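Local coordinates for nitrogenase iron-molybdenum cofactor biosynthesis protein NifB (Methanothermobacter thermautotrophicus, PDB 7JMA) that probably carries out radical SAM-dependent carbide insertion, coupling two [4Fe-4S] clusters into the [8Fe-9S-C] precursor of the nitrogenase iron-molybdenum cofactor, at residues I81-V86 with L113-T118; I135-V140 with I190-S195; G180-A185 with K214-S219. All coordinates share one frame; numbering follows the deposited sequence.

Contact 1 of 3, residues I81-V86 with L113-T118; sequences ISVIGV and LKCMST
Val83 meets two residues of strand 113-118 with its two methyls: CG1 lies 3.6 Å from Cys115 SG, and CG2 packs against Leu113 CB at 3.8 Å. With CG1 anti to the backbone N (chi1 -176°), one branch points along the strand to the sulfur while the other stays beside its bridge partner. An alanine here would remove both methyls and is likely to leave one flank of the Cys115 thiol without its packing. Gly85 supplies the next neighbour, its CA 3.7 Å from Cys115 SG; a modelled CB would collide with the sulfur. On the other face, Ile84 and Lys114 run side by side, Ile84 CG1 lying 3.8 Å from Lys114 CG, while Lys114 NZ bonds back to the carbonyls of Phe109 and Leu112.

Five backbone bonds set this parallel register, beginning with Leu113 N donating to Ser82 O at 2.8 Å and ending with Ser117 N donating to Val86 O at 3.2 Å. Cys115 is a ligand of a [4Fe-4S] cluster in this protein, absent from this apo model. The strands belong to a beta-alpha-beta unit whose helix 96-108 covers Ile84, Val86 and Met116; strand 29-31 flanks 83-86, and strand 137-141 flanks 113-118.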
loop_
_atom_site.group_PDB
_atom_site.type_symbol
_atom_site.label_atom_id
_atom_site.label_comp_id
_atom_site.label_asym_id
_atom_site.label_seq_id
_atom_site.Cartn_x
_atom_site.Cartn_y
_atom_site.Cartn_z
ATOM N N ILE A 81 22.384 -5.627 -0.260
ATOM C CA ILE A 81 21.070 -5.019 -0.428
ATOM C C ILE A 81 20.659 -5.193 -1.883
ATOM O O ILE A 81 21.481 -5.042 -2.794
ATOM C CB ILE A 81 21.075 -3.527 -0.032
ATOM C CG1 ILE A 81 21.451 -3.368 1.444
ATOM C CG2 ILE A 81 19.723 -2.887 -0.291
ATOM C CD1 ILE A 81 20.644 -4.254 2.368
ATOM N N SER A 82 19.398 -5.549 -2.101
ATOM C CA SER A 82 18.865 -5.622 -3.449
ATOM C C SER A 82 17.633 -4.761 -3.663
ATOM O O SER A 82 17.287 -4.502 -4.818
ATOM C CB SER A 82 18.527 -7.074 -3.825
ATOM O OG SER A 82 17.975 -7.763 -2.716
ATOM N N VAL A 83 16.983 -4.289 -2.596
ATOM C CA VAL A 83 15.721 -3.562 -2.692
ATOM C C VAL A 83 15.781 -2.361 -1.756
ATOM O O VAL A 83 16.233 -2.485 -0.612
ATOM C CB VAL A 83 14.515 -4.456 -2.330
ATOM C CG1 VAL A 83 13.211 -3.697 -2.527
ATOM C CG2 VAL A 83 14.519 -5.750 -3.149
ATOM N N ILE A 84 15.357 -1.198 -2.250
ATOM C CA ILE A 84 15.122 -0.020 -1.414
ATOM C C ILE A 84 13.660 0.381 -1.527
ATOM O O ILE A 84 13.084 0.386 -2.619
ATOM C CB ILE A 84 16.044 1.162 -1.786
ATOM C CG1 ILE A 84 15.888 1.556 -3.255
ATOM C CG2 ILE A 84 17.498 0.807 -1.504
ATOM C CD1 ILE A 84 16.963 2.514 -3.741
ATOM N N GLY A 85 13.054 0.724 -0.396
ATOM C CA GLY A 85 11.639 1.018 -0.389
ATOM C C GLY A 85 11.320 2.189 0.515
ATOM O O GLY A 85 12.078 2.534 1.425
ATOM N N VAL A 86 10.181 2.802 0.235
ATOM C CA VAL A 86 9.593 3.824 1.097
ATOM C C VAL A 86 8.215 3.322 1.478
ATOM O O VAL A 86 7.393 3.044 0.598
ATOM C CB VAL A 86 9.481 5.188 0.399
ATOM C CG1 VAL A 86 8.653 6.164 1.284
ATOM C CG2 VAL A 86 10.868 5.748 0.077
ATOM N N LEU A 113 16.253 -2.930 -6.887
ATOM C CA LEU A 113 14.806 -2.894 -7.010
ATOM C C LEU A 113 14.272 -1.767 -6.142
ATOM O O LEU A 113 14.714 -1.580 -5.011
ATOM C CB LEU A 113 14.172 -4.211 -6.559
ATOM C CG LEU A 113 14.711 -5.587 -6.976
ATOM C CD1 LEU A 113 13.601 -6.651 -6.918
ATOM C CD2 LEU A 113 15.367 -5.569 -8.351
ATOM N N LYS A 114 13.313 -1.020 -6.665
ATOM C CA LYS A 114 12.720 0.088 -5.929
ATOM C C LYS A 114 11.249 -0.205 -5.688
ATOM O O LYS A 114 10.537 -0.610 -6.610
ATOM C CB LYS A 114 12.909 1.400 -6.690
ATOM C CG LYS A 114 14.362 1.887 -6.668
ATOM C CD LYS A 114 14.671 2.786 -7.841
ATOM C CE LYS A 114 16.168 2.857 -8.125
ATOM N NZ LYS A 114 16.805 1.514 -8.197
ATOM N N CYS A 115 10.795 -0.031 -4.443
ATOM C CA CYS A 115 9.410 -0.347 -4.136
ATOM C C CYS A 115 8.832 0.701 -3.201
ATOM O O CYS A 115 9.552 1.485 -2.582
ATOM C CB CYS A 115 9.265 -1.737 -3.519
ATOM S SG CYS A 115 10.096 -1.920 -1.954
ATOM N N MET A 116 7.509 0.702 -3.103
ATOM C CA MET A 116 6.867 1.571 -2.139
ATOM C C MET A 116 5.496 1.005 -1.807
ATOM O O MET A 116 4.928 0.209 -2.555
ATOM C CB MET A 116 6.770 3.003 -2.668
ATOM C CG MET A 116 5.832 3.211 -3.810
ATOM S SD MET A 116 5.370 4.970 -3.864
ATOM C CE MET A 116 6.919 5.698 -4.367
ATOM N N SER A 117 4.981 1.422 -0.659
ATOM C CA SER A 117 3.644 1.045 -0.243
ATOM C C SER A 117 2.819 2.312 -0.138
ATOM O O SER A 117 3.347 3.379 0.189
ATOM C CB SER A 117 3.643 0.287 1.099
ATOM O OG SER A 117 4.516 -0.831 1.053
ATOM N N THR A 118 1.525 2.187 -0.437
ATOM C CA THR A 118 0.647 3.348 -0.392
ATOM C C THR A 118 -0.786 2.876 -0.166
ATOM O O THR A 118 -1.131 1.732 -0.473
ATOM C CB THR A 118 0.763 4.152 -1.691
ATOM O OG1 THR A 118 -0.159 5.238 -1.665
ATOM C CG2 THR A 118 0.408 3.259 -2.903
#

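Contact 2 of 3, residues I135-V140 with I190-S195; sequences INTVTV and IVKVNS
Strands 137-140 and 190-195 pair in parallel within the central sheet of the radical SAM domain, their segment axes 4.5 Å apart at closest approach and 22° from parallel. The evidence is a ladder of five backbone hydrogen bonds that alternate in direction. Ile190 N donates to Asn136 O, Val138 N to Ile190 O, Lys192 N to Val138 O, Val140 N to Lys192 O at 2.8 Å, and Asn194 N to Val140 O, also at 2.8 Å. The alpha carbons of Thr137, Val191, Thr139 and Val193 add CA-H...O contacts to four of these five carbonyls.

On the face that carries Thr137, Thr139, Ile190 and Lys192, the threonine methyls do much of the touching. Thr137 CG2 rests against the extended aliphatic chain of Lys192, 3.6 Å from CE, while its OG1 lies 3.8 Å from Ile190 CD1. In both threonines OG1 stands beside the backbone N (chi1 -54° in Thr137, -59° in Thr139), which directs CG2 toward the residue two further along the neighbouring strand. Thr139 CG2 accordingly meets the amide of Asn194, 3.5 Å from OD1, a van der Waals contact. Across the sheet the side chains are valines: Val140 CG2 and Val191 CG1 come to 4.1 Å, a looser apolar contact.

That valine face is covered by helix 166-186, where Ile181 touches Val191 and Val193, and Leu184 touches Val138 and Val191. Thr137 also packs on the cluster ligand Cys115 of strand 113-118, which flanks 137-141, and strand 220-225 flanks 190-197 on its far edge.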
loop_
_atom_site.group_PDB
_atom_site.type_symbol
_atom_site.label_atom_id
_atom_site.label_comp_id
_atom_site.label_asym_id
_atom_site.label_seq_id
_atom_site.Cartn_x
_atom_site.Cartn_y
_atom_site.Cartn_z
ATOM N N ILE A 135 10.337 3.007 -10.124
ATOM C CA ILE A 135 9.672 2.136 -9.170
ATOM C C ILE A 135 9.292 0.839 -9.865
ATOM O O ILE A 135 8.703 0.848 -10.955
ATOM C CB ILE A 135 8.438 2.824 -8.577
ATOM C CG1 ILE A 135 8.856 4.095 -7.835
ATOM C CG2 ILE A 135 7.772 1.890 -7.559
ATOM C CD1 ILE A 135 9.824 3.823 -6.767
ATOM N N ASN A 136 9.650 -0.287 -9.249
ATOM C CA ASN A 136 9.383 -1.594 -9.843
ATOM C C ASN A 136 8.159 -2.276 -9.261
ATOM O O ASN A 136 7.480 -3.020 -9.971
ATOM C CB ASN A 136 10.581 -2.520 -9.636
ATOM C CG ASN A 136 11.847 -1.935 -10.154
ATOM O OD1 ASN A 136 12.740 -1.607 -9.385
ATOM N ND2 ASN A 136 11.952 -1.820 -11.484
ATOM N N THR A 137 7.883 -2.058 -7.980
ATOM C CA THR A 137 6.798 -2.726 -7.281
ATOM C C THR A 137 6.119 -1.734 -6.353
ATOM O O THR A 137 6.791 -0.942 -5.696
ATOM C CB THR A 137 7.329 -3.914 -6.465
ATOM O OG1 THR A 137 8.075 -4.792 -7.323
ATOM C CG2 THR A 137 6.177 -4.685 -5.804
ATOM N N VAL A 138 4.788 -1.765 -6.320
ATOM C CA VAL A 138 4.018 -0.952 -5.392
ATOM C C VAL A 138 3.048 -1.867 -4.668
ATOM O O VAL A 138 2.386 -2.702 -5.303
ATOM C CB VAL A 138 3.256 0.181 -6.101
ATOM C CG1 VAL A 138 2.343 0.917 -5.087
ATOM C CG2 VAL A 138 4.209 1.150 -6.776
ATOM N N THR A 139 2.985 -1.719 -3.352
ATOM C CA THR A 139 2.027 -2.425 -2.517
ATOM C C THR A 139 0.910 -1.448 -2.170
ATOM O O THR A 139 1.175 -0.376 -1.618
ATOM C CB THR A 139 2.703 -2.975 -1.267
ATOM O OG1 THR A 139 3.755 -3.865 -1.653
ATOM C CG2 THR A 139 1.708 -3.727 -0.403
ATOM N N VAL A 140 -0.323 -1.805 -2.520
ATOM C CA VAL A 140 -1.500 -0.962 -2.302
ATOM C C VAL A 140 -2.368 -1.641 -1.252
ATOM O O VAL A 140 -2.643 -2.839 -1.355
ATOM C CB VAL A 140 -2.291 -0.759 -3.609
ATOM C CG1 VAL A 140 -3.477 0.191 -3.351
ATOM C CG2 VAL A 140 -1.388 -0.212 -4.728
ATOM N N ILE A 190 4.844 -3.870 -10.842
ATOM C CA ILE A 190 4.201 -5.001 -10.177
ATOM C C ILE A 190 3.332 -4.472 -9.051
ATOM O O ILE A 190 3.825 -3.765 -8.167
ATOM C CB ILE A 190 5.241 -5.977 -9.628
ATOM C CG1 ILE A 190 6.130 -6.527 -10.757
ATOM C CG2 ILE A 190 4.573 -7.090 -8.817
ATOM C CD1 ILE A 190 7.366 -7.194 -10.216
ATOM N N VAL A 191 2.046 -4.818 -9.058
ATOM C CA VAL A 191 1.140 -4.349 -8.002
ATOM C C VAL A 191 0.861 -5.505 -7.064
ATOM O O VAL A 191 0.355 -6.558 -7.484
ATOM C CB VAL A 191 -0.166 -3.773 -8.569
ATOM C CG1 VAL A 191 -1.081 -3.313 -7.397
ATOM C CG2 VAL A 191 0.120 -2.626 -9.474
ATOM N N LYS A 192 1.186 -5.305 -5.791
ATOM C CA LYS A 192 0.835 -6.224 -4.729
ATOM C C LYS A 192 -0.256 -5.561 -3.901
ATOM O O LYS A 192 -0.186 -4.361 -3.635
ATOM C CB LYS A 192 2.047 -6.537 -3.856
ATOM C CG LYS A 192 3.227 -7.086 -4.662
ATOM C CD LYS A 192 4.435 -7.364 -3.783
ATOM C CE LYS A 192 5.561 -8.024 -4.580
ATOM N NZ LYS A 192 6.867 -7.999 -3.849
ATOM N N VAL A 193 -1.280 -6.315 -3.524
ATOM C CA VAL A 193 -2.377 -5.757 -2.733
ATOM C C VAL A 193 -2.312 -6.345 -1.334
ATOM O O VAL A 193 -2.275 -7.571 -1.168
ATOM C CB VAL A 193 -3.742 -6.007 -3.403
ATOM C CG1 VAL A 193 -4.900 -5.692 -2.443
ATOM C CG2 VAL A 193 -3.863 -5.138 -4.658
ATOM N N ASN A 194 -2.268 -5.464 -0.328
ATOM C CA ASN A 194 -2.407 -5.847 1.068
ATOM C C ASN A 194 -3.859 -5.648 1.476
ATOM O O ASN A 194 -4.454 -4.608 1.172
ATOM C CB ASN A 194 -1.502 -5.001 1.976
ATOM C CG ASN A 194 -0.075 -5.507 2.021
ATOM O OD1 ASN A 194 0.299 -6.423 1.288
ATOM N ND2 ASN A 194 0.736 -4.896 2.869
ATOM N N SER A 195 -4.422 -6.638 2.154
ATOM C CA SER A 195 -5.764 -6.527 2.707
ATOM C C SER A 195 -5.741 -6.996 4.151
ATOM O O SER A 195 -5.265 -8.098 4.441
ATOM C CB SER A 195 -6.766 -7.346 1.889
ATOM O OG SER A 195 -6.735 -6.942 0.525
#

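Contact 3 of 3, residues G180-A185 with K214-S219; sequences GIEKLA and KKRGAS
The carboxylate of Glu182 meets the guanidinium of Arg216 at its edge, the two planes 84° apart. Glu182 OE1 lies near the guanidinium plane and forms a salt bridge with Arg216 NH1 at a bent N-H...O angle of 138°; the modelled separation of 2.5 Å is too short to be taken at face value, so the exact placement of the two ends is doubtful. NE of the same guanidinium forms a salt bridge with Glu212, so two acids probably share its positive charge.

Ile181 crosses Arg216 at about a right angle, its CG2 touching Arg216 CB at 3.8 Å. Here helix 206-216 ends in a Schellman motif: Gly217 takes a positive phi of 116°, with two bonds back into the last turn, one of them Gly217 N to Lys214 O at 3.2 Å. A side chain on Gly217 would strike Ala185 CB. With hydrogen alone at that position, the Ala185 methyl approaches Gly217 O to 3.6 Å. Separately, Glu182 CA makes a CA-H...O contact of 3.2 Å with Arg216 O. Beyond the turn, Ala218 lies beside Ile181, its CB 4.4 Å from Ile181 CG2, and both side chains touch Val213 of helix 206-216.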
loop_
_atom_site.group_PDB
_atom_site.type_symbol
_atom_site.label_atom_id
_atom_site.label_comp_id
_atom_site.label_asym_id
_atom_site.label_seq_id
_atom_site.Cartn_x
_atom_site.Cartn_y
_atom_site.Cartn_z
ATOM N N GLY A 180 -5.808 3.418 -9.623
ATOM C CA GLY A 180 -4.362 3.485 -9.500
ATOM C C GLY A 180 -3.689 2.150 -9.766
ATOM O O GLY A 180 -2.597 2.098 -10.335
ATOM N N ILE A 181 -4.308 1.060 -9.310
ATOM C CA ILE A 181 -3.791 -0.272 -9.608
ATOM C C ILE A 181 -3.688 -0.451 -11.112
ATOM O O ILE A 181 -2.674 -0.935 -11.636
ATOM C CB ILE A 181 -4.687 -1.354 -8.973
ATOM C CG1 ILE A 181 -4.588 -1.319 -7.442
ATOM C CG2 ILE A 181 -4.321 -2.747 -9.485
ATOM C CD1 ILE A 181 -5.592 -2.261 -6.780
ATOM N N GLU A 182 -4.740 -0.060 -11.840
ATOM C CA GLU A 182 -4.663 -0.316 -13.278
ATOM C C GLU A 182 -3.649 0.600 -13.949
ATOM O O GLU A 182 -2.974 0.187 -14.892
ATOM C CB GLU A 182 -6.030 -0.203 -13.953
ATOM C CG GLU A 182 -7.032 0.727 -13.398
ATOM C CD GLU A 182 -8.402 0.521 -14.039
ATOM O OE1 GLU A 182 -9.402 0.391 -13.300
ATOM O OE2 GLU A 182 -8.474 0.475 -15.287
ATOM N N LYS A 183 -3.498 1.832 -13.464
ATOM C CA LYS A 183 -2.502 2.728 -14.047
ATOM C C LYS A 183 -1.084 2.240 -13.796
ATOM O O LYS A 183 -0.217 2.380 -14.666
ATOM C CB LYS A 183 -2.675 4.142 -13.482
ATOM C CG LYS A 183 -3.870 4.877 -14.102
ATOM C CD LYS A 183 -3.952 6.332 -13.632
ATOM C CE LYS A 183 -3.012 7.222 -14.423
ATOM N NZ LYS A 183 -3.612 8.562 -14.675
ATOM N N LEU A 184 -0.812 1.716 -12.597
ATOM C CA LEU A 184 0.495 1.117 -12.341
ATOM C C LEU A 184 0.704 -0.110 -13.215
ATOM O O LEU A 184 1.746 -0.258 -13.865
ATOM C CB LEU A 184 0.621 0.691 -10.884
ATOM C CG LEU A 184 0.653 1.841 -9.876
ATOM C CD1 LEU A 184 0.731 1.214 -8.502
ATOM C CD2 LEU A 184 1.830 2.763 -10.150
ATOM N N ALA A 185 -0.264 -1.025 -13.194
ATOM C CA ALA A 185 -0.097 -2.298 -13.893
ATOM C C ALA A 185 0.160 -2.100 -15.380
ATOM O O ALA A 185 0.945 -2.851 -15.979
ATOM C CB ALA A 185 -1.331 -3.178 -13.678
ATOM N N LYS A 214 -7.749 -8.223 -9.084
ATOM C CA LYS A 214 -7.243 -9.038 -10.188
ATOM C C LYS A 214 -7.708 -8.476 -11.524
ATOM O O LYS A 214 -6.931 -8.409 -12.489
ATOM C CB LYS A 214 -7.700 -10.485 -10.027
ATOM C CG LYS A 214 -7.346 -11.368 -11.215
ATOM C CD LYS A 214 -6.366 -12.453 -10.827
ATOM C CE LYS A 214 -5.915 -13.253 -12.047
ATOM N NZ LYS A 214 -4.793 -12.558 -12.749
ATOM N N LYS A 215 -8.973 -8.041 -11.588
ATOM C CA LYS A 215 -9.508 -7.429 -12.804
ATOM C C LYS A 215 -8.748 -6.157 -13.177
ATOM O O LYS A 215 -8.645 -5.825 -14.366
ATOM C CB LYS A 215 -10.995 -7.120 -12.614
ATOM C CG LYS A 215 -11.720 -6.639 -13.859
ATOM C CD LYS A 215 -13.151 -6.206 -13.542
ATOM C CE LYS A 215 -13.807 -7.125 -12.519
ATOM N NZ LYS A 215 -15.290 -6.960 -12.484
ATOM N N ARG A 216 -8.210 -5.441 -12.186
ATOM C CA ARG A 216 -7.514 -4.174 -12.407
ATOM C C ARG A 216 -6.035 -4.354 -12.713
ATOM O O ARG A 216 -5.378 -3.379 -13.086
ATOM C CB ARG A 216 -7.630 -3.254 -11.180
ATOM C CG ARG A 216 -9.056 -2.984 -10.674
ATOM C CD ARG A 216 -9.750 -1.881 -11.433
ATOM N NE ARG A 216 -11.081 -1.624 -10.890
ATOM C CZ ARG A 216 -11.657 -0.427 -10.888
ATOM N NH1 ARG A 216 -11.014 0.615 -11.410
ATOM N NH2 ARG A 216 -12.869 -0.269 -10.357
ATOM N N GLY A 217 -5.494 -5.555 -12.528
ATOM C CA GLY A 217 -4.114 -5.804 -12.891
ATOM C C GLY A 217 -3.169 -6.163 -11.754
ATOM O O GLY A 217 -1.959 -6.270 -11.988
ATOM N N ALA A 218 -3.684 -6.369 -10.541
ATOM C CA ALA A 218 -2.817 -6.779 -9.439
ATOM C C ALA A 218 -2.209 -8.150 -9.714
ATOM O O ALA A 218 -2.815 -9.000 -10.378
ATOM C CB ALA A 218 -3.583 -6.811 -8.107
ATOM N N SER A 219 -1.006 -8.371 -9.171
ATOM C CA SER A 219 -0.265 -9.616 -9.343
ATOM C C SER A 219 -0.318 -10.551 -8.151
ATOM O O SER A 219 -0.148 -11.762 -8.330
ATOM C CB SER A 219 1.209 -9.340 -9.661
ATOM O OG SER A 219 1.358 -8.740 -10.944
#

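From the N terminus, contact 1 closes first: 81-86 and 113-118 bracket helix 96-108 in one beta-alpha-beta unit. Contact 2 follows in series, bringing 190-195 back beside 135-140 after a longer excursion that includes helix 166-186. Contact 3 crosses contact 2, since 180-185 falls between 135-140 and 190-195, while 214-219 comes after both; it joins helix 166-186 to the end of helix 206-216. Contacts 1 and 2 share the parallel sheet, where Asn136 N lies 2.8 Å from Lys114 O, probably a hydrogen bond. Contact 3 lies on the helical layer and meets contact 2 where Ser219 N lies 2.8 Å from Val191 O, again probably a hydrogen bond; contacts 1 and 3 do not touch.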